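CELL WALL surface anchor family protein (Streptococcus pneumoniae, PDB 2Y1V) forms the shaft of the pneumococcal pilus as its major pilin subunit RrgB, polymerising into fibres and carrying internal isopeptide bonds. Local coordinates at residues A[163-168]-A[192-197]; A[317-322]-A[337-342]; A[16-21]-A[42-47]; A[119-124]-A[402-407]. One frame throughout, in Å; residues are numbered along the deposited sequence.

Contact 1 (A[163-168]-A[192-197])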
loop_
_atom_site.group_PDB
_atom_site.type_symbol
_atom_site.label_atom_id
_atom_site.label_comp_id
_atom_site.label_asym_id
_atom_site.label_seq_id
_atom_site.Cartn_x
_atom_site.Cartn_y
_atom_site.Cartn_z
ATOM N N ILE A 163 -4.685 -12.306 4.294
ATOM C CA ILE A 163 -3.495 -11.487 4.414
ATOM C C ILE A 163 -3.616 -10.507 5.572
ATOM O O ILE A 163 -4.721 -10.195 6.045
ATOM C CB ILE A 163 -3.281 -10.658 3.128
ATOM C CG1 ILE A 163 -1.851 -10.113 3.044
ATOM C CG2 ILE A 163 -4.327 -9.539 3.024
ATOM C CD1 ILE A 163 -1.506 -9.552 1.662
ATOM N N ASP A 164 -2.467 -10.009 6.008
ATOM C CA ASP A 164 -2.402 -8.884 6.921
ATOM C C ASP A 164 -1.003 -8.307 6.759
ATOM O O ASP A 164 -0.067 -9.043 6.499
ATOM C CB ASP A 164 -2.645 -9.343 8.367
ATOM C CG ASP A 164 -2.535 -8.208 9.380
ATOM O OD1 ASP A 164 -2.842 -7.054 9.012
ATOM O OD2 ASP A 164 -2.159 -8.479 10.549
ATOM N N LYS A 165 -0.881 -6.991 6.877
ATOM C CA LYS A 165 0.414 -6.324 6.991
ATOM C C LYS A 165 0.513 -5.633 8.355
ATOM O O LYS A 165 -0.463 -5.078 8.832
ATOM C CB LYS A 165 0.583 -5.278 5.895
ATOM C CG LYS A 165 1.886 -4.493 6.004
ATOM C CD LYS A 165 1.952 -3.371 4.982
ATOM C CE LYS A 165 3.174 -2.484 5.215
ATOM N NZ LYS A 165 3.092 -1.259 4.374
ATOM N N ASP A 166 1.688 -5.666 8.970
ATOM C CA ASP A 166 1.883 -4.997 10.253
ATOM C C ASP A 166 3.381 -4.876 10.496
ATOM O O ASP A 166 4.181 -5.326 9.683
ATOM C CB ASP A 166 1.221 -5.799 11.369
ATOM C CG ASP A 166 0.661 -4.921 12.494
ATOM O OD1 ASP A 166 1.222 -3.857 12.815
ATOM O OD2 ASP A 166 -0.360 -5.320 13.080
ATOM N N PHE A 167 3.772 -4.254 11.597
ATOM C CA PHE A 167 5.183 -4.200 11.931
ATOM C C PHE A 167 5.742 -5.608 12.152
ATOM O O PHE A 167 5.025 -6.519 12.571
ATOM C CB PHE A 167 5.424 -3.329 13.171
ATOM C CG PHE A 167 5.016 -1.888 12.992
ATOM C CD1 PHE A 167 5.584 -1.111 11.993
ATOM C CD2 PHE A 167 4.060 -1.317 13.818
ATOM C CE1 PHE A 167 5.217 0.209 11.831
ATOM C CE2 PHE A 167 3.688 -0.002 13.659
ATOM C CZ PHE A 167 4.272 0.764 12.661
ATOM N N LYS A 168 7.030 -5.770 11.854
ATOM C CA LYS A 168 7.757 -7.001 12.124
ATOM C C LYS A 168 7.271 -7.661 13.416
ATOM O O LYS A 168 7.260 -7.037 14.469
ATOM C CB LYS A 168 9.248 -6.689 12.246
ATOM C CG LYS A 168 10.131 -7.915 12.507
ATOM C CD LYS A 168 11.598 -7.516 12.621
ATOM C CE LYS A 168 12.427 -8.640 13.226
ATOM N NZ LYS A 168 11.896 -8.987 14.571
ATOM N N VAL A 192 11.811 1.425 9.992
ATOM C CA VAL A 192 10.583 0.711 10.280
ATOM C C VAL A 192 10.604 -0.627 9.577
ATOM O O VAL A 192 10.863 -0.698 8.389
ATOM C CB VAL A 192 9.353 1.483 9.796
ATOM C CG1 VAL A 192 8.098 0.735 10.223
ATOM C CG2 VAL A 192 9.355 2.916 10.338
ATOM N N GLU A 193 10.343 -1.691 10.320
ATOM C CA GLU A 193 10.395 -3.037 9.773
ATOM C C GLU A 193 8.997 -3.610 9.669
ATOM O O GLU A 193 8.266 -3.687 10.661
ATOM C CB GLU A 193 11.281 -3.922 10.644
ATOM C CG GLU A 193 12.766 -3.603 10.448
ATOM C CD GLU A 193 13.706 -4.590 11.115
ATOM O OE1 GLU A 193 13.509 -4.926 12.315
ATOM O OE2 GLU A 193 14.670 -5.004 10.433
ATOM N N TYR A 194 8.627 -3.996 8.452
ATOM C CA TYR A 194 7.275 -4.430 8.176
ATOM C C TYR A 194 7.235 -5.910 7.830
ATOM O O TYR A 194 8.229 -6.506 7.425
ATOM C CB TYR A 194 6.689 -3.640 6.995
ATOM C CG TYR A 194 6.537 -2.141 7.179
ATOM C CD1 TYR A 194 5.503 -1.609 7.944
ATOM C CD2 TYR A 194 7.400 -1.267 6.549
ATOM C CE1 TYR A 194 5.350 -0.241 8.090
ATOM C CE2 TYR A 194 7.261 0.095 6.679
ATOM C CZ TYR A 194 6.237 0.604 7.444
ATOM O OH TYR A 194 6.127 1.960 7.569
ATOM N N GLU A 195 6.042 -6.467 7.921
ATOM C CA GLU A 195 5.815 -7.877 7.730
ATOM C C GLU A 195 4.512 -8.050 6.948
ATOM O O GLU A 195 3.459 -7.476 7.326
ATOM C CB GLU A 195 5.642 -8.480 9.106
ATOM C CG GLU A 195 5.517 -9.959 9.197
ATOM C CD GLU A 195 5.635 -10.420 10.653
ATOM O OE1 GLU A 195 4.805 -10.014 11.485
ATOM O OE2 GLU A 195 6.571 -11.172 10.969
ATOM N N ILE A 196 4.579 -8.821 5.864
ATOM C CA ILE A 196 3.359 -9.216 5.146
ATOM C C ILE A 196 3.169 -10.726 5.182
ATOM O O ILE A 196 4.012 -11.462 4.690
ATOM C CB ILE A 196 3.376 -8.791 3.669
ATOM C CG1 ILE A 196 3.744 -7.323 3.516
ATOM C CG2 ILE A 196 2.061 -9.063 3.056
ATOM C CD1 ILE A 196 3.942 -6.908 2.054
ATOM N N VAL A 197 2.057 -11.182 5.746
ATOM C CA VAL A 197 1.802 -12.608 5.836
ATOM C C VAL A 197 0.547 -12.976 5.092
ATOM O O VAL A 197 -0.556 -12.581 5.485
ATOM C CB VAL A 197 1.673 -13.083 7.291
ATOM C CG1 VAL A 197 1.425 -14.574 7.336
ATOM C CG2 VAL A 197 2.918 -12.739 8.080
#

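Contact 2 (A[317-322]-A[337-342])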
loop_
_atom_site.group_PDB
_atom_site.type_symbol
_atom_site.label_atom_id
_atom_site.label_comp_id
_atom_site.label_asym_id
_atom_site.label_seq_id
_atom_site.Cartn_x
_atom_site.Cartn_y
_atom_site.Cartn_z
ATOM N N LEU A 317 -7.708 17.968 -6.761
ATOM C CA LEU A 317 -7.193 16.635 -7.073
ATOM C C LEU A 317 -8.206 15.924 -7.958
ATOM O O LEU A 317 -9.384 15.833 -7.607
ATOM C CB LEU A 317 -7.030 15.835 -5.785
ATOM C CG LEU A 317 -6.079 14.648 -5.709
ATOM C CD1 LEU A 317 -6.220 14.028 -4.339
ATOM C CD2 LEU A 317 -6.332 13.626 -6.791
ATOM N N THR A 318 -7.733 15.403 -9.083
ATOM C CA THR A 318 -8.588 14.846 -10.106
ATOM C C THR A 318 -8.300 13.383 -10.353
ATOM O O THR A 318 -7.143 12.993 -10.518
ATOM C CB THR A 318 -8.414 15.611 -11.446
ATOM O OG1 THR A 318 -8.864 16.959 -11.285
ATOM C CG2 THR A 318 -9.220 14.952 -12.558
ATOM N N LEU A 319 -9.364 12.583 -10.389
ATOM C CA LEU A 319 -9.288 11.168 -10.754
ATOM C C LEU A 319 -9.746 11.027 -12.169
ATOM O O LEU A 319 -10.706 11.668 -12.571
ATOM C CB LEU A 319 -10.223 10.316 -9.891
ATOM C CG LEU A 319 -10.506 8.886 -10.374
ATOM C CD1 LEU A 319 -9.316 8.044 -10.100
ATOM C CD2 LEU A 319 -11.729 8.321 -9.647
ATOM N N THR A 320 -9.085 10.152 -12.911
ATOM C CA THR A 320 -9.437 9.914 -14.292
ATOM C C THR A 320 -9.378 8.426 -14.565
ATOM O O THR A 320 -8.358 7.803 -14.318
ATOM C CB THR A 320 -8.478 10.649 -15.229
ATOM O OG1 THR A 320 -8.357 12.009 -14.793
ATOM C CG2 THR A 320 -8.990 10.609 -16.668
ATOM N N LYS A 321 -10.473 7.868 -15.082
ATOM C CA LYS A 321 -10.576 6.438 -15.315
ATOM C C LYS A 321 -10.610 6.046 -16.784
ATOM O O LYS A 321 -11.232 6.710 -17.631
ATOM C CB LYS A 321 -11.795 5.858 -14.617
ATOM C CG LYS A 321 -11.734 4.331 -14.454
ATOM C CD LYS A 321 -12.786 3.849 -13.470
ATOM C CE LYS A 321 -12.435 2.500 -12.899
ATOM N NZ LYS A 321 -12.276 1.476 -13.952
ATOM N N THR A 322 -9.912 4.956 -17.072
ATOM C CA THR A 322 -9.968 4.320 -18.377
ATOM C C THR A 322 -10.207 2.824 -18.173
ATOM O O THR A 322 -9.917 2.270 -17.108
ATOM C CB THR A 322 -8.670 4.526 -19.166
ATOM O OG1 THR A 322 -7.576 4.049 -18.380
ATOM C CG2 THR A 322 -8.440 5.992 -19.452
ATOM N N ALA A 337 -18.522 3.327 -11.073
ATOM C CA ALA A 337 -17.261 3.122 -10.425
ATOM C C ALA A 337 -17.202 4.024 -9.206
ATOM O O ALA A 337 -17.188 5.247 -9.330
ATOM C CB ALA A 337 -16.144 3.441 -11.378
ATOM N N THR A 338 -17.186 3.420 -8.023
ATOM C CA THR A 338 -17.190 4.200 -6.795
ATOM C C THR A 338 -15.840 4.147 -6.107
ATOM O O THR A 338 -15.183 3.110 -6.097
ATOM C CB THR A 338 -18.283 3.719 -5.849
ATOM O OG1 THR A 338 -19.554 3.968 -6.453
ATOM C CG2 THR A 338 -18.205 4.448 -4.534
ATOM N N PHE A 339 -15.422 5.273 -5.548
ATOM C CA PHE A 339 -14.097 5.367 -4.925
ATOM C C PHE A 339 -14.203 6.056 -3.594
ATOM O O PHE A 339 -14.991 6.986 -3.429
ATOM C CB PHE A 339 -13.153 6.212 -5.772
ATOM C CG PHE A 339 -12.936 5.700 -7.156
ATOM C CD1 PHE A 339 -13.867 5.931 -8.152
ATOM C CD2 PHE A 339 -11.770 5.046 -7.479
ATOM C CE1 PHE A 339 -13.644 5.480 -9.432
ATOM C CE2 PHE A 339 -11.553 4.586 -8.746
ATOM C CZ PHE A 339 -12.477 4.802 -9.724
ATOM N N ASP A 340 -13.397 5.626 -2.645
ATOM C CA ASP A 340 -13.277 6.370 -1.409
ATOM C C ASP A 340 -11.999 7.182 -1.454
ATOM O O ASP A 340 -10.922 6.640 -1.699
ATOM C CB ASP A 340 -13.275 5.424 -0.212
ATOM C CG ASP A 340 -14.623 4.768 0.001
ATOM O OD1 ASP A 340 -15.602 5.480 0.381
ATOM O OD2 ASP A 340 -14.708 3.546 -0.236
ATOM N N LEU A 341 -12.132 8.491 -1.253
ATOM C CA LEU A 341 -10.981 9.365 -1.106
ATOM C C LEU A 341 -10.486 9.190 0.313
ATOM O O LEU A 341 -11.169 9.605 1.257
ATOM C CB LEU A 341 -11.366 10.822 -1.341
ATOM C CG LEU A 341 -10.233 11.852 -1.346
ATOM C CD1 LEU A 341 -9.303 11.590 -2.504
ATOM C CD2 LEU A 341 -10.804 13.241 -1.457
ATOM N N VAL A 342 -9.313 8.557 0.450
ATOM C CA VAL A 342 -8.680 8.325 1.730
ATOM C C VAL A 342 -7.475 9.270 1.958
ATOM O O VAL A 342 -6.626 9.448 1.076
ATOM C CB VAL A 342 -8.219 6.832 1.851
ATOM C CG1 VAL A 342 -7.647 6.557 3.219
ATOM C CG2 VAL A 342 -9.389 5.861 1.570
#

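Contact 3 (A[16-21]-A[42-47])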
loop_
_atom_site.group_PDB
_atom_site.type_symbol
_atom_site.label_atom_id
_atom_site.label_comp_id
_atom_site.label_asym_id
_atom_site.label_seq_id
_atom_site.Cartn_x
_atom_site.Cartn_y
_atom_site.Cartn_z
ATOM N N ALA A 16 -18.628 -28.450 -4.568
ATOM C CA ALA A 16 -18.867 -29.013 -3.239
ATOM C C ALA A 16 -18.848 -27.914 -2.174
ATOM O O ALA A 16 -17.786 -27.440 -1.787
ATOM C CB ALA A 16 -17.861 -30.069 -2.922
ATOM N N THR A 17 -20.027 -27.506 -1.702
ATOM C CA THR A 17 -20.120 -26.418 -0.716
ATOM C C THR A 17 -19.401 -26.756 0.590
ATOM O O THR A 17 -18.931 -25.874 1.303
ATOM C CB THR A 17 -21.575 -25.996 -0.435
ATOM O OG1 THR A 17 -22.269 -27.059 0.226
ATOM C CG2 THR A 17 -22.298 -25.634 -1.746
ATOM N N ASP A 18 -19.325 -28.037 0.910
ATOM C CA ASP A 18 -18.466 -28.479 1.992
ATOM C C ASP A 18 -17.088 -28.714 1.366
ATOM O O ASP A 18 -16.682 -27.989 0.466
ATOM C CB ASP A 18 -19.025 -29.742 2.657
ATOM C CG ASP A 18 -19.010 -30.958 1.727
ATOM O OD1 ASP A 18 -18.748 -30.781 0.515
ATOM O OD2 ASP A 18 -19.254 -32.095 2.213
ATOM N N GLY A 19 -16.366 -29.722 1.827
ATOM C CA GLY A 19 -15.108 -30.068 1.168
ATOM C C GLY A 19 -15.216 -31.393 0.440
ATOM O O GLY A 19 -14.235 -31.892 -0.127
ATOM N N ASP A 20 -16.423 -31.953 0.432
ATOM C CA ASP A 20 -16.599 -33.344 0.041
ATOM C C ASP A 20 -17.079 -33.564 -1.398
ATOM O O ASP A 20 -18.265 -33.507 -1.695
ATOM C CB ASP A 20 -17.507 -34.065 1.038
ATOM C CG ASP A 20 -17.031 -35.466 1.335
ATOM O OD1 ASP A 20 -16.075 -35.916 0.666
ATOM O OD2 ASP A 20 -17.608 -36.109 2.240
HETATM N N MSE A 21 -16.133 -33.843 -2.279
HETATM C CA MSE A 21 -16.468 -34.188 -3.641
HETATM C C MSE A 21 -16.745 -35.672 -3.732
HETATM O O MSE A 21 -17.666 -36.085 -4.425
HETATM C CB MSE A 21 -15.348 -33.774 -4.583
HETATM C CG MSE A 21 -15.210 -32.279 -4.632
HETATM SE SE MSE A 21 -13.869 -31.685 -5.883
HETATM C CE MSE A 21 -12.256 -32.360 -4.992
ATOM N N PRO A 42 -27.360 -33.613 -5.076
ATOM C CA PRO A 42 -27.068 -33.798 -3.664
ATOM C C PRO A 42 -27.207 -32.472 -2.923
ATOM O O PRO A 42 -27.068 -31.415 -3.533
ATOM C CB PRO A 42 -25.610 -34.262 -3.682
ATOM C CG PRO A 42 -25.495 -35.015 -4.962
ATOM C CD PRO A 42 -26.319 -34.213 -5.933
ATOM N N ALA A 43 -27.491 -32.521 -1.626
ATOM C CA ALA A 43 -27.655 -31.291 -0.850
ATOM C C ALA A 43 -26.311 -30.589 -0.706
ATOM O O ALA A 43 -26.227 -29.435 -0.303
ATOM C CB ALA A 43 -28.247 -31.600 0.528
ATOM N N ASN A 44 -25.262 -31.308 -1.067
ATOM C CA ASN A 44 -23.895 -30.878 -0.847
ATOM C C ASN A 44 -23.280 -30.154 -2.053
ATOM O O ASN A 44 -22.221 -29.532 -1.943
ATOM C CB ASN A 44 -23.061 -32.117 -0.500
ATOM C CG ASN A 44 -21.583 -31.912 -0.738
ATOM O OD1 ASN A 44 -21.041 -30.841 -0.449
ATOM N ND2 ASN A 44 -20.917 -32.939 -1.262
ATOM N N ALA A 45 -23.935 -30.245 -3.205
ATOM C CA ALA A 45 -23.352 -29.726 -4.427
ATOM C C ALA A 45 -24.191 -28.615 -5.011
ATOM O O ALA A 45 -25.395 -28.579 -4.817
ATOM C CB ALA A 45 -23.174 -30.837 -5.436
ATOM N N LYS A 46 -23.540 -27.708 -5.729
ATOM C CA LYS A 46 -24.233 -26.607 -6.379
ATOM C C LYS A 46 -23.706 -26.435 -7.805
ATOM O O LYS A 46 -22.524 -26.645 -8.064
ATOM C CB LYS A 46 -24.046 -25.321 -5.573
ATOM C CG LYS A 46 -24.987 -24.196 -5.965
ATOM C CD LYS A 46 -24.627 -22.905 -5.238
ATOM C CE LYS A 46 -24.999 -21.681 -6.074
ATOM N NZ LYS A 46 -24.383 -21.731 -7.443
ATOM N N GLU A 47 -24.580 -26.070 -8.729
ATOM C CA GLU A 47 -24.150 -25.874 -10.099
ATOM C C GLU A 47 -23.805 -24.413 -10.391
ATOM O O GLU A 47 -24.620 -23.514 -10.187
ATOM C CB GLU A 47 -25.202 -26.378 -11.086
ATOM C CG GLU A 47 -24.752 -26.263 -12.539
ATOM C CD GLU A 47 -25.718 -26.922 -13.488
ATOM O OE1 GLU A 47 -26.741 -27.448 -13.000
ATOM O OE2 GLU A 47 -25.454 -26.917 -14.713
#

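Contact 4 (A[119-124]-A[402-407])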
loop_
_atom_site.group_PDB
_atom_site.type_symbol
_atom_site.label_atom_id
_atom_site.label_comp_id
_atom_site.label_asym_id
_atom_site.label_seq_id
_atom_site.Cartn_x
_atom_site.Cartn_y
_atom_site.Cartn_z
ATOM N N LEU A 119 -9.158 -19.464 -18.028
ATOM C CA LEU A 119 -10.082 -18.820 -18.979
ATOM C C LEU A 119 -11.537 -18.778 -18.488
ATOM O O LEU A 119 -12.479 -18.727 -19.267
ATOM C CB LEU A 119 -10.037 -19.562 -20.312
ATOM C CG LEU A 119 -8.756 -19.576 -21.153
ATOM C CD1 LEU A 119 -8.958 -20.532 -22.321
ATOM C CD2 LEU A 119 -8.392 -18.184 -21.675
ATOM N N SER A 120 -11.726 -18.823 -17.183
ATOM C CA SER A 120 -13.069 -18.836 -16.624
ATOM C C SER A 120 -13.386 -17.460 -16.041
ATOM O O SER A 120 -12.543 -16.568 -16.047
ATOM C CB SER A 120 -13.162 -19.935 -15.565
ATOM O OG SER A 120 -12.954 -21.219 -16.168
ATOM N N THR A 121 -14.599 -17.280 -15.548
ATOM C CA THR A 121 -14.951 -16.026 -14.946
ATOM C C THR A 121 -15.489 -16.231 -13.539
ATOM O O THR A 121 -15.673 -15.270 -12.786
ATOM C CB THR A 121 -15.989 -15.284 -15.816
ATOM O OG1 THR A 121 -17.202 -16.049 -15.863
ATOM C CG2 THR A 121 -15.445 -15.084 -17.243
ATOM N N TYR A 122 -15.729 -17.484 -13.172
ATOM C CA TYR A 122 -16.384 -17.759 -11.885
ATOM C C TYR A 122 -15.642 -17.134 -10.734
ATOM O O TYR A 122 -14.408 -17.089 -10.728
ATOM C CB TYR A 122 -16.577 -19.253 -11.632
ATOM C CG TYR A 122 -17.173 -19.531 -10.280
ATOM C CD1 TYR A 122 -18.545 -19.369 -10.043
ATOM C CD2 TYR A 122 -16.373 -19.942 -9.231
ATOM C CE1 TYR A 122 -19.087 -19.613 -8.793
ATOM C CE2 TYR A 122 -16.901 -20.180 -7.993
ATOM C CZ TYR A 122 -18.248 -20.029 -7.769
ATOM O OH TYR A 122 -18.733 -20.294 -6.506
ATOM N N VAL A 123 -16.409 -16.651 -9.763
ATOM C CA VAL A 123 -15.871 -16.054 -8.552
ATOM C C VAL A 123 -16.823 -16.387 -7.426
ATOM O O VAL A 123 -18.001 -16.041 -7.475
ATOM C CB VAL A 123 -15.802 -14.508 -8.647
ATOM C CG1 VAL A 123 -15.192 -13.919 -7.374
ATOM C CG2 VAL A 123 -15.025 -14.073 -9.864
ATOM N N GLY A 124 -16.308 -17.037 -6.397
ATOM C CA GLY A 124 -17.145 -17.475 -5.295
ATOM C C GLY A 124 -17.630 -16.362 -4.394
ATOM O O GLY A 124 -17.495 -15.171 -4.706
ATOM N N LYS A 402 -10.485 -5.843 -17.461
ATOM C CA LYS A 402 -11.520 -6.845 -17.358
ATOM C C LYS A 402 -10.951 -8.268 -17.228
ATOM O O LYS A 402 -11.108 -9.115 -18.120
ATOM C CB LYS A 402 -12.462 -6.738 -18.557
ATOM C CG LYS A 402 -13.789 -7.448 -18.347
ATOM C CD LYS A 402 -14.652 -7.419 -19.611
ATOM C CE LYS A 402 -15.983 -8.118 -19.374
ATOM N NZ LYS A 402 -16.888 -8.088 -20.578
ATOM N N ASP A 403 -10.315 -8.530 -16.100
ATOM C CA ASP A 403 -9.699 -9.811 -15.851
ATOM C C ASP A 403 -10.701 -10.891 -15.428
ATOM O O ASP A 403 -10.476 -12.060 -15.694
ATOM C CB ASP A 403 -8.621 -9.666 -14.776
ATOM C CG ASP A 403 -7.511 -8.721 -15.183
ATOM O OD1 ASP A 403 -7.118 -8.752 -16.362
ATOM O OD2 ASP A 403 -7.016 -7.962 -14.314
ATOM N N GLU A 404 -11.789 -10.505 -14.759
ATOM C CA GLU A 404 -12.781 -11.467 -14.246
ATOM C C GLU A 404 -12.206 -12.261 -13.069
ATOM O O GLU A 404 -12.435 -13.468 -12.941
ATOM C CB GLU A 404 -13.258 -12.411 -15.352
ATOM C CG GLU A 404 -13.930 -11.722 -16.553
ATOM C CD GLU A 404 -15.396 -11.411 -16.329
ATOM O OE1 GLU A 404 -15.821 -11.279 -15.164
ATOM O OE2 GLU A 404 -16.137 -11.286 -17.334
ATOM N N ASN A 405 -11.451 -11.568 -12.223
ATOM C CA ASN A 405 -10.791 -12.156 -11.065
ATOM C C ASN A 405 -11.476 -11.672 -9.799
ATOM O O ASN A 405 -12.218 -10.703 -9.855
ATOM C CB ASN A 405 -9.329 -11.710 -11.007
ATOM C CG ASN A 405 -8.398 -12.620 -11.761
ATOM O OD1 ASN A 405 -8.621 -13.809 -11.867
ATOM N ND2 ASN A 405 -7.337 -12.051 -12.295
ATOM N N PRO A 406 -11.199 -12.320 -8.651
ATOM C CA PRO A 406 -11.822 -11.875 -7.412
ATOM C C PRO A 406 -11.328 -10.480 -7.059
ATOM O O PRO A 406 -10.302 -10.045 -7.583
ATOM C CB PRO A 406 -11.305 -12.869 -6.355
ATOM C CG PRO A 406 -10.672 -14.015 -7.132
ATOM C CD PRO A 406 -10.243 -13.426 -8.445
ATOM N N LYS A 407 -12.058 -9.792 -6.180
ATOM C CA LYS A 407 -11.585 -8.538 -5.623
ATOM C C LYS A 407 -10.218 -8.784 -4.975
ATOM O O LYS A 407 -9.939 -9.895 -4.527
ATOM C CB LYS A 407 -12.601 -7.982 -4.618
ATOM C CG LYS A 407 -12.689 -8.732 -3.279
ATOM C CD LYS A 407 -13.842 -8.200 -2.409
ATOM C CE LYS A 407 -13.918 -8.949 -1.073
ATOM N NZ LYS A 407 -14.925 -8.365 -0.128
HETATM O O HOH W 1 -15.934 -12.617 -12.926
HETATM O O HOH W 2 -12.423 -15.926 -11.647
#

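Contact 1 (A[163-168]-A[192-197])
Phe167 and Tyr194 lie side by side at a non-hydrogen-bonded antiparallel pair, their rings nearly parallel (21°) but slid so far apart that they scarcely overlap. Here the packing is tight: Phe167 CE1 is 3.3 Å from Val192 CG1, which comes in at the edge of the phenyl ring, and 3.8 Å from Tyr194 CE1. The extended chain of Lys165 runs with CG anti to the backbone N (177°) and lays CE 3.7 Å from Tyr194 CD1, so that NZ sits over a face of the tyrosine, 4.4 Å from the ring centroid. NZ is no free amine here: it is bonded covalently to Asn290 CG and donates to Asp213 OD2. Next door, Asp166 N to Glu195 O (3.0 Å) and Glu195 N to Asp166 O (2.8 Å) close a hydrogen-bonded pair. The buried carboxylates are held from outside, Glu195 by Ala171 N and Asp164 by Lys180 and Asn172 N.

The solvent side is slacker. Lys168 and Glu193 run side by side, CD of the lysine 3.2 Å from OE1 of the glutamate, yet NZ stays 4.9 Å from that oxygen, short of a salt bridge. A buried lysine joined to an asparagine of strand 288-297, in another sheet, beside Asp213, is the intramolecular isopeptide arrangement of Gram-positive pilin domains.

Contact 2 (A[317-322]-A[337-342])
Leu319 drives one methyl straight down onto the ring of Phe339, the two side chains meeting at about a right angle. CD2 lies 3.4 Å from the ring centroid and only 12° off its normal, a centred CH-pi contact in which all six ring carbons lie within 3.9 Å of CD2. The torsions of Phe339 prepare it: CG is anti to the carbonyl carbon (chi1 -59°), which sends the phenyl toward the other strand, and chi2 (80°) turns one face to the leucine.

Lys321 treats the same ring differently. Its aliphatic chain crosses at a slant and comes to the edge, in the ring plane, with CD 3.9 Å from Phe339 CZ; CD also rests 4.0 Å from Ala337 CB. The methyl and the lysine thus take a face and an edge of one phenyl. At the other end Leu317 CD1 and Leu341 CD1 meet more loosely, at 4.3 Å.

No hydrogen bond links the two segments, whose axes come no nearer than 10.5 Å, because they belong to separate sheets packed face to face as a beta sandwich. Phe375 of strand 373-377 adds to the filling beside both Leu317 and Leu319. Lys321 bends at its last torsion to reach Asn400, to which NZ is covalently joined. As an amide nitrogen it is expected to be neutral, which would let the lysine chain lie against Leu355, Ala337 and Phe339, with Glu377 alongside, without burying a charged ammonium.

Contact 3 (A[16-21]-A[42-47])
An Asx turn at Asp18, in the loop that leaves strand 8-16, docks on Asn44 of the type I turn running from Pro42 to Ala45. Just before the loop, Ala16 and Ala45 form a non-hydrogen-bonded antiparallel pair, the last rung between the two strands. Beyond it Asn44 takes over, gripping the loop with both its backbone and its amide. Its backbone O receives two donors from one residue: Thr17 N at 3.0 Å, and Thr17 OG1 at 3.3 Å from well above the carbonyl plane. The hydroxyl can reach there because it is tucked between the threonine's backbone N and carbonyl carbon (chi1 67°).

Within the loop, Asp18 OD1 accepts from Asp20 N at 2.6 Å, Asp20 N lying well above the carboxylate plane; this closes the Asx turn and brings Asp20 round toward the asparagine. The planes of the carboxylate and the Asn44 amide are inclined by 66°. Ile24 of helix 22-28 touches Ala16, Asn44 and Ala45, covering the junction with an apolar side chain. With CG anti to the backbone N, Asn44 extends its amide to the far end of the loop, where ND2 donates to Asp20 O at 2.7 Å, ND2 lying in the carbonyl plane of Asp20 and Asp20 O in the amide plane of Asn44.

Contact 4 (A[119-124]-A[402-407])
Glu404 takes a left-handed backbone conformation (phi 71°), and its side chain folds at chi2 (-83°), laying CB, CG and CD along Thr121 so that the two side chains run together and point the same way. Thr121 meets it with its methyl: CG2 is anti to the carbonyl carbon and touches Glu404 CG at 3.8 Å. Further along, Val123 CG1 reaches Pro406 CA at 3.9 Å and slants past the proline ring.

No direct hydrogen bond crosses; water does the polar work. One molecule donates both to Thr121 O (2.7 Å) and to Glu404 OE1 (2.6 Å), tying the bent carboxylate back to the backbone of segment 119-124. A second lies 2.5 Å from Tyr122 O and 2.8 Å from Glu404 O, though it has more acceptors around it than protons to give.

The contact joins two loops, one between strands 109-115 and 129-134, the other leading from strand 395-402 within the range of a Cna-B-like pilin domain. Asn299 bridges them, its ND2 bonding both Ser120 O and Asp403 O. Backbone bonds tie Thr121 and Tyr122 to Gly50 and Glu404 to Gly382, and Pro406 leans on Thr129 at the start of strand 129-134.

Overall arrangement
Contacts 3 and 1 reach the same curled sheet, tied through the long strand 149-167, although their centres are 36 Å apart. Contacts 1 and 2 each hold an isopeptide lysine; their centres lie 27 Å apart and they do not touch. Contact 4 spans the longest gap in sequence and brings the N-terminal part against the region that holds contact 2: its nearest atoms are about 8 Å from contact 2, 9 Å from contact 1 and 6 Å from contact 3. Strand 395-402 supplies Asn400 to contact 2 and then runs into contact 4. A bound nickel ion lies about 7 Å from the Lys165 side chain, and the Leu317 side chain is about 13 Å from a nickel ion.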